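Local coordinates for protein thin, isoform D (Drosophila melanogaster, PDB 6D69) that probably attaches ubiquitin to other proteins as a zinc-binding RING enzyme, and is represented here by its C-terminal NHL-repeat region alone, at residues D63-R68 with F92-G97; S203-H208 with F233-G238. All blocks are in the same frame, centred on the assembly; numbering follows the deposited sequence.

How the interactions relate
Interactions 1 and 2 lie at equivalent junctions between different pairs of adjacent blades of the NHL beta-propeller. Interaction 1 is complete along the chain before interaction 2 begins; their centres are about 21 Å apart and their nearest atoms about 9 Å apart, without touching. In each, the turn between the second and third strands of one blade meets the segment leading into the first strand of the next: 59-63 and 68-72 against 97-100, then 199-204 and 209-214 against 236-241. His-67 with Phe-92 and His-208 with Phe-233 pair alike, but the turn's serine lies nearest Leu-95 in one and Phe-235, one position earlier, in the other. The two junctions are thus variants of one contact.

Interaction 1. Residues D63-R68 with F92-G97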
ATOM      1  N   ASP A  63       8.638   6.689  -4.548  1.00 30.47           N
ATOM      2  CA  ASP A  63       9.876   6.353  -5.266  1.00 30.70           C
ATOM      3  C   ASP A  63      11.028   6.334  -4.256  1.00 31.04           C
ATOM      4  O   ASP A  63      11.918   7.181  -4.269  1.00 30.95           O
ATOM      5  CB  ASP A  63      10.098   7.362  -6.394  1.00 28.71           C
ATOM      6  CG  ASP A  63      11.249   7.020  -7.313  1.00 30.62           C
ATOM      7  OD1 ASP A  63      11.665   5.856  -7.389  1.00 30.48           O
ATOM      8  OD2 ASP A  63      11.745   7.944  -7.981  1.00 32.37           O
ATOM      9  N   SER A  64      11.028   5.290  -3.409  1.00 36.70           N
ATOM     10  CA  SER A  64      11.700   5.344  -2.103  1.00 36.97           C
ATOM     11  C   SER A  64      13.130   5.851  -2.187  1.00 36.57           C
ATOM     12  O   SER A  64      13.508   6.802  -1.491  1.00 34.46           O
ATOM     13  CB  SER A  64      11.707   3.980  -1.445  1.00 30.52           C
ATOM     14  OG  SER A  64      10.400   3.553  -1.152  1.00 39.80           O
ATOM     15  N   SER A  65      13.953   5.222  -3.017  1.00 36.05           N
ATOM     16  CA  SER A  65      15.363   5.593  -2.972  1.00 38.34           C
ATOM     17  C   SER A  65      15.678   6.880  -3.724  1.00 42.02           C
ATOM     18  O   SER A  65      16.806   7.380  -3.608  1.00 45.16           O
ATOM     19  CB  SER A  65      16.211   4.455  -3.495  1.00 34.08           C
ATOM     20  OG  SER A  65      16.078   3.389  -2.566  1.00 37.68           O
ATOM     21  N   ASN A  66      14.727   7.431  -4.479  1.00 35.90           N
ATOM     22  CA  ASN A  66      14.857   8.802  -4.941  1.00 32.22           C
ATOM     23  C   ASN A  66      14.175   9.784  -4.007  1.00 34.86           C
ATOM     24  O   ASN A  66      14.079  10.961  -4.351  1.00 34.14           O
ATOM     25  CB  ASN A  66      14.299   8.956  -6.355  1.00 27.80           C
ATOM     26  CG  ASN A  66      15.199   8.363  -7.407  1.00 33.21           C
ATOM     27  OD1 ASN A  66      16.423   8.497  -7.337  1.00 43.95           O
ATOM     28  ND2 ASN A  66      14.606   7.707  -8.399  1.00 30.49           N
ATOM     29  N   HIS A  67      13.697   9.342  -2.841  1.00 34.59           N
ATOM     30  CA  HIS A  67      13.233  10.274  -1.804  1.00 37.51           C
ATOM     31  C   HIS A  67      12.127  11.181  -2.325  1.00 41.29           C
ATOM     32  O   HIS A  67      12.087  12.382  -2.031  1.00 37.94           O
ATOM     33  CB  HIS A  67      14.400  11.106  -1.254  1.00 34.78           C
ATOM     34  CG  HIS A  67      15.581  10.273  -0.865  1.00 42.56           C
ATOM     35  ND1 HIS A  67      15.531   9.361   0.162  1.00 42.30           N
ATOM     36  CD2 HIS A  67      16.812  10.148  -1.411  1.00 42.81           C
ATOM     37  CE1 HIS A  67      16.678   8.721   0.247  1.00 39.25           C
ATOM     38  NE2 HIS A  67      17.474   9.183  -0.696  1.00 48.66           N
ATOM     39  N   ARG A  68      11.208  10.601  -3.094  1.00 38.74           N
ATOM     40  CA  ARG A  68      10.202  11.419  -3.751  1.00 38.40           C
ATOM     41  C   ARG A  68       8.959  10.594  -4.020  1.00 35.91           C
ATOM     42  O   ARG A  68       8.984   9.358  -4.022  1.00 30.91           O
ATOM     43  CB  ARG A  68      10.724  11.995  -5.073  1.00 28.30           C
ATOM     44  CG  ARG A  68      11.024  10.937  -6.114  1.00 28.95           C
ATOM     45  CD  ARG A  68      11.445  11.591  -7.415  1.00 28.21           C
ATOM     46  NE  ARG A  68      11.852  10.651  -8.454  1.00 25.77           N
ATOM     47  CZ  ARG A  68      12.256  11.040  -9.653  1.00 30.98           C
ATOM     48  NH1 ARG A  68      12.295  12.335  -9.935  1.00 36.48           N
ATOM     49  NH2 ARG A  68      12.624  10.159 -10.569  1.00 27.62           N
ATOM     50  N   PHE A  92      12.056  13.877   2.584  1.00 41.47           N
ATOM     51  CA  PHE A  92      11.786  12.520   3.022  1.00 44.54           C
ATOM     52  C   PHE A  92      13.093  11.770   3.087  1.00 43.02           C
ATOM     53  O   PHE A  92      13.985  12.001   2.273  1.00 47.11           O
ATOM     54  CB  PHE A  92      10.817  11.751   2.071  1.00 44.89           C
ATOM     55  CG  PHE A  92       9.590  12.518   1.699  1.00 38.99           C
ATOM     56  CD1 PHE A  92       8.631  12.812   2.648  1.00 42.96           C
ATOM     57  CD2 PHE A  92       9.387  12.925   0.390  1.00 42.65           C
ATOM     58  CE1 PHE A  92       7.489  13.528   2.311  1.00 45.00           C
ATOM     59  CE2 PHE A  92       8.237  13.633   0.038  1.00 45.89           C
ATOM     60  CZ  PHE A  92       7.296  13.937   0.999  1.00 47.72           C
ATOM     61  N   ASP A  93      13.214  10.869   4.052  1.00 41.36           N
ATOM     62  CA  ASP A  93      14.421  10.070   4.034  1.00 44.99           C
ATOM     63  C   ASP A  93      14.130   8.902   3.114  1.00 46.75           C
ATOM     64  O   ASP A  93      14.358   9.039   1.918  1.00 50.52           O
ATOM     65  CB  ASP A  93      14.897   9.644   5.411  1.00 45.99           C
ATOM     66  CG  ASP A  93      16.336   9.111   5.362  1.00 47.96           C
ATOM     67  OD1 ASP A  93      16.598   8.263   4.470  1.00 44.03           O
ATOM     68  OD2 ASP A  93      17.212   9.584   6.150  1.00 45.12           O
ATOM     69  N   CYS A  94      13.608   7.774   3.559  1.00 35.26           N
ATOM     70  CA  CYS A  94      13.458   6.659   2.603  1.00 47.57           C
ATOM     71  C   CYS A  94      12.007   6.162   2.651  1.00 47.04           C
ATOM     72  O   CYS A  94      11.695   5.063   3.116  1.00 47.50           O
ATOM     73  CB  CYS A  94      14.505   5.546   2.848  1.00 44.71           C
ATOM     74  SG  CYS A  94      14.927   4.513   1.366  1.00 59.78           S
ATOM     75  N   LEU A  95      11.121   6.984   2.093  1.00 41.59           N
ATOM     76  CA  LEU A  95       9.689   6.785   2.260  1.00 42.27           C
ATOM     77  C   LEU A  95       9.238   5.467   1.657  1.00 38.13           C
ATOM     78  O   LEU A  95       9.785   4.996   0.657  1.00 36.05           O
ATOM     79  CB  LEU A  95       8.908   7.955   1.632  1.00 46.53           C
ATOM     80  CG  LEU A  95       9.018   8.367   0.151  1.00 40.14           C
ATOM     81  CD1 LEU A  95       8.236   7.467  -0.646  1.00 45.53           C
ATOM     82  CD2 LEU A  95       8.436   9.750  -0.093  1.00 40.27           C
ATOM     83  N   ALA A  96       8.251   4.865   2.281  1.00 35.09           N
ATOM     84  CA  ALA A  96       7.733   3.606   1.782  1.00 39.38           C
ATOM     85  C   ALA A  96       6.257   3.635   1.427  1.00 38.39           C
ATOM     86  O   ALA A  96       5.859   3.062   0.413  1.00 42.97           O
ATOM     87  CB  ALA A  96       7.963   2.545   2.824  1.00 38.85           C
ATOM     88  N   GLY A  97       5.429   4.256   2.248  1.00 35.31           N
ATOM     89  CA  GLY A  97       3.990   4.217   2.082  1.00 35.62           C
ATOM     90  C   GLY A  97       3.472   5.559   1.605  1.00 35.45           C
ATOM     91  O   GLY A  97       4.038   6.607   1.918  1.00 32.41           O
TER
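The carbonyl oxygen of His-67 lies at the edge of the Phe-92 ring, in its plane and 3.7 Å from Phe-92 CD2, while Phe-92 O stands obliquely to the imidazole of His-67. One face of that imidazole lies over Ser-65 C, offset toward the rim, and Cys-94 CA sits at its edge. The carbonyl of Asp-93 is modelled too close to this edge for its exact position to be trusted. These rings mark a junction between blades of the NHL beta-propeller, where the turn 63-68 of one blade meets the segment 92-97 that leads into the next. With CG anti to its own carbonyl carbon (chi1 -48°), Phe-92 brings its CD2 edge to that His-67 oxygen, and its ring continues into the following blade, onto Ile-108 and Leu-119. Beyond the contact, Tyr-85 forms an edge-to-face pair with His-67.

Leu-95 brings its methyls to the foot of the turn: CD1 is 3.9 Å from Arg-68 O and 4.0 Å from Asp-63 N, the two atoms of the backbone bond that closes the hairpin. Ser-64 OG donates to Leu-95 O, although the modelled bond is so short that its length is doubtful.

Behind this surface, Asp-63 organises the turn. Its OD1 accepts from Thr-46 N, and Arg-68 also forms a salt bridge with Glu-81. Asp-63 OD2 takes Asn-66 ND2 on its syn side at 2.9 Å, tilted well out of the carboxylate plane, and its anti lone pair receives Arg-68 NE at 2.8 Å in a nearly straight bond (177°), within the guanidinium plane.

Interaction 2. Residues S203-H208 with F233-G238; sequences SDSNNH and FKFPRG
Segments 203-208 and 233-238 pass in opposite directions, with CA atoms nearest at Ser-205 and Phe-235 (4.6 Å) and again at His-208 and Phe-233. Phe-235 CA directs its hydrogen at Ser-205 O, and Phe-235 N donates to His-208 ND1 at 3.0 Å (160°), in the imidazole plane. With CG anti to its carbonyl carbon (chi1 -48°), His-208 also sets CE1 over the centre of the Phe-235 ring, a T-shaped pair with planes 80° apart. Were His-208 replaced by an alanine, Phe-235 N would probably lose its acceptor and the phenyl face its edge-on partner, leaving that ring less firmly held.

Asn-206 OD1 comes to the Phe-235 ring edge, 3.4 Å from CE1. Ser-205 OG donates to this same OD1 and accepts from Arg-237 NH1 at 2.6 Å, in the guanidinium plane; a water linking Asn-206 OD1 to Arg-237 NH2 completes the polar cluster. Pro-236 CD packs on Ser-205 O, and Asp-204, bonded to Glu-187 N and paired with Arg-209, braces the turn from behind. Such a hairpin turn set against the entry to the next blade's inner strand is the blade-to-blade junction of an NHL beta-propeller.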
ATOM      1  N   SER A 203      -1.706  -6.470   5.993  1.00 30.74           N
ATOM      2  CA  SER A 203      -0.852  -7.567   5.578  1.00 33.78           C
ATOM      3  C   SER A 203       0.119  -7.799   6.720  1.00 35.75           C
ATOM      4  O   SER A 203       0.869  -6.905   7.116  1.00 33.24           O
ATOM      5  CB  SER A 203      -0.140  -7.319   4.250  1.00 30.22           C
ATOM      6  OG  SER A 203       0.747  -6.240   4.344  1.00 39.97           O
ATOM      7  N   ASP A 204       0.024  -8.983   7.296  1.00 35.14           N
ATOM      8  CA  ASP A 204       0.760  -9.354   8.492  1.00 39.54           C
ATOM      9  C   ASP A 204       1.952 -10.187   8.026  1.00 39.69           C
ATOM     10  O   ASP A 204       1.913 -11.413   7.998  1.00 42.73           O
ATOM     11  CB  ASP A 204      -0.174 -10.121   9.424  1.00 38.59           C
ATOM     12  CG  ASP A 204       0.451 -10.426  10.765  1.00 38.65           C
ATOM     13  OD1 ASP A 204       1.563  -9.884  11.030  1.00 35.95           O
ATOM     14  OD2 ASP A 204      -0.193 -11.196  11.524  1.00 33.26           O
ATOM     15  N   SER A 205       3.023  -9.486   7.645  1.00 34.82           N
ATOM     16  CA  SER A 205       4.077 -10.078   6.815  1.00 38.98           C
ATOM     17  C   SER A 205       4.584 -11.417   7.343  1.00 35.18           C
ATOM     18  O   SER A 205       4.591 -12.420   6.623  1.00 32.31           O
ATOM     19  CB  SER A 205       5.253  -9.109   6.696  1.00 37.19           C
ATOM     20  OG  SER A 205       6.343  -9.735   6.040  1.00 34.67           O
ATOM     21  N   ASN A 206       5.107 -11.424   8.563  1.00 37.90           N
ATOM     22  CA  ASN A 206       5.832 -12.582   9.045  1.00 38.30           C
ATOM     23  C   ASN A 206       4.895 -13.678   9.553  1.00 40.82           C
ATOM     24  O   ASN A 206       5.302 -14.847   9.612  1.00 41.66           O
ATOM     25  CB  ASN A 206       6.841 -12.104  10.100  1.00 31.82           C
ATOM     26  CG  ASN A 206       8.061 -11.408   9.465  1.00 39.76           C
ATOM     27  OD1 ASN A 206       8.095 -11.165   8.259  1.00 39.99           O
ATOM     28  ND2 ASN A 206       9.060 -11.084  10.282  1.00 42.29           N
ATOM     29  N   ASN A 207       3.640 -13.349   9.851  1.00 37.25           N
ATOM     30  CA  ASN A 207       2.628 -14.363  10.119  1.00 31.88           C
ATOM     31  C   ASN A 207       1.964 -14.905   8.856  1.00 32.85           C
ATOM     32  O   ASN A 207       1.029 -15.702   8.966  1.00 35.29           O
ATOM     33  CB  ASN A 207       1.559 -13.807  11.062  1.00 30.16           C
ATOM     34  CG  ASN A 207       2.005 -13.778  12.507  1.00 35.66           C
ATOM     35  OD1 ASN A 207       2.388 -14.803  13.050  1.00 43.21           O
ATOM     36  ND2 ASN A 207       1.945 -12.616  13.141  1.00 30.94           N
ATOM     37  N   HIS A 208       2.391 -14.470   7.669  1.00 33.13           N
ATOM     38  CA  HIS A 208       1.952 -15.028   6.380  1.00 37.31           C
ATOM     39  C   HIS A 208       0.432 -15.142   6.265  1.00 38.08           C
ATOM     40  O   HIS A 208      -0.104 -16.207   5.939  1.00 31.64           O
ATOM     41  CB  HIS A 208       2.601 -16.387   6.147  1.00 37.48           C
ATOM     42  CG  HIS A 208       4.066 -16.367   6.401  1.00 37.95           C
ATOM     43  ND1 HIS A 208       4.956 -15.741   5.560  1.00 36.36           N
ATOM     44  CD2 HIS A 208       4.787 -16.824   7.448  1.00 38.47           C
ATOM     45  CE1 HIS A 208       6.173 -15.846   6.060  1.00 34.58           C
ATOM     46  NE2 HIS A 208       6.097 -16.500   7.206  1.00 38.39           N
ATOM     47  N   PHE A 233       0.339 -17.619   1.598  1.00 34.86           N
ATOM     48  CA  PHE A 233       1.252 -16.504   1.437  1.00 39.35           C
ATOM     49  C   PHE A 233       2.630 -16.859   1.962  1.00 40.86           C
ATOM     50  O   PHE A 233       2.777 -17.660   2.895  1.00 39.29           O
ATOM     51  CB  PHE A 233       0.757 -15.241   2.191  1.00 40.85           C
ATOM     52  CG  PHE A 233      -0.602 -14.778   1.790  1.00 36.75           C
ATOM     53  CD1 PHE A 233      -0.905 -14.536   0.462  1.00 33.76           C
ATOM     54  CD2 PHE A 233      -1.571 -14.573   2.753  1.00 34.27           C
ATOM     55  CE1 PHE A 233      -2.137 -14.090   0.106  1.00 32.35           C
ATOM     56  CE2 PHE A 233      -2.823 -14.126   2.393  1.00 32.09           C
ATOM     57  CZ  PHE A 233      -3.097 -13.889   1.068  1.00 32.80           C
ATOM     58  N   LYS A 234       3.632 -16.234   1.347  1.00 40.34           N
ATOM     59  CA  LYS A 234       4.985 -16.141   1.884  1.00 38.60           C
ATOM     60  C   LYS A 234       5.326 -14.659   1.925  1.00 35.40           C
ATOM     61  O   LYS A 234       5.623 -14.060   0.887  1.00 32.60           O
ATOM     62  CB  LYS A 234       5.988 -16.887   1.019  1.00 40.25           C
ATOM     63  CG  LYS A 234       5.744 -18.329   0.824  1.00 46.57           C
ATOM     64  CD  LYS A 234       5.948 -19.133   2.061  1.00 47.31           C
ATOM     65  CE  LYS A 234       5.880 -20.611   1.634  1.00 70.50           C
ATOM     66  NZ  LYS A 234       5.878 -21.622   2.744  1.00 81.49           N
ATOM     67  N   PHE A 235       5.256 -14.074   3.113  1.00 36.62           N
ATOM     68  CA  PHE A 235       5.626 -12.685   3.354  1.00 31.73           C
ATOM     69  C   PHE A 235       4.800 -11.711   2.526  1.00 35.37           C
ATOM     70  O   PHE A 235       5.343 -10.945   1.723  1.00 36.15           O
ATOM     71  CB  PHE A 235       7.116 -12.516   3.094  1.00 37.25           C
ATOM     72  CG  PHE A 235       7.958 -13.357   4.007  1.00 38.23           C
ATOM     73  CD1 PHE A 235       8.155 -12.976   5.340  1.00 33.53           C
ATOM     74  CD2 PHE A 235       8.503 -14.554   3.566  1.00 33.86           C
ATOM     75  CE1 PHE A 235       8.899 -13.759   6.195  1.00 31.73           C
ATOM     76  CE2 PHE A 235       9.240 -15.337   4.433  1.00 30.85           C
ATOM     77  CZ  PHE A 235       9.439 -14.934   5.734  1.00 30.30           C
ATOM     78  N   PRO A 236       3.486 -11.682   2.723  1.00 37.27           N
ATOM     79  CA  PRO A 236       2.666 -10.711   2.000  1.00 36.61           C
ATOM     80  C   PRO A 236       3.174  -9.288   2.176  1.00 35.27           C
ATOM     81  O   PRO A 236       3.525  -8.858   3.280  1.00 33.84           O
ATOM     82  CB  PRO A 236       1.278 -10.878   2.625  1.00 37.43           C
ATOM     83  CG  PRO A 236       1.543 -11.476   4.011  1.00 37.37           C
ATOM     84  CD  PRO A 236       2.719 -12.384   3.775  1.00 34.80           C
ATOM     85  N   ARG A 237       3.174  -8.544   1.071  1.00 32.74           N
ATOM     86  CA  ARG A 237       3.496  -7.124   1.121  1.00 34.97           C
ATOM     87  C   ARG A 237       2.234  -6.309   0.805  1.00 30.55           C
ATOM     88  O   ARG A 237       1.327  -6.288   1.629  1.00 30.93           O
ATOM     89  CB  ARG A 237       4.684  -6.810   0.205  1.00 29.92           C
ATOM     90  CG  ARG A 237       6.039  -7.435   0.695  1.00 33.44           C
ATOM     91  CD  ARG A 237       6.841  -6.547   1.682  1.00 32.30           C
ATOM     92  NE  ARG A 237       7.953  -7.226   2.332  1.00 35.72           N
ATOM     93  CZ  ARG A 237       7.795  -8.105   3.322  1.00 38.99           C
ATOM     94  NH1 ARG A 237       6.591  -8.431   3.748  1.00 37.21           N
ATOM     95  NH2 ARG A 237       8.833  -8.682   3.887  1.00 36.67           N
ATOM     96  N   GLY A 238       2.135  -5.653  -0.348  1.00 31.56           N
ATOM     97  CA  GLY A 238       1.017  -4.741  -0.585  1.00 29.34           C
ATOM     98  C   GLY A 238      -0.347  -5.413  -0.513  1.00 29.73           C
ATOM     99  O   GLY A 238      -0.529  -6.575  -0.887  1.00 28.52           O
TER
HETATM  100  O   HOH W   1       9.541 -10.023   6.400  1.00 35.57           O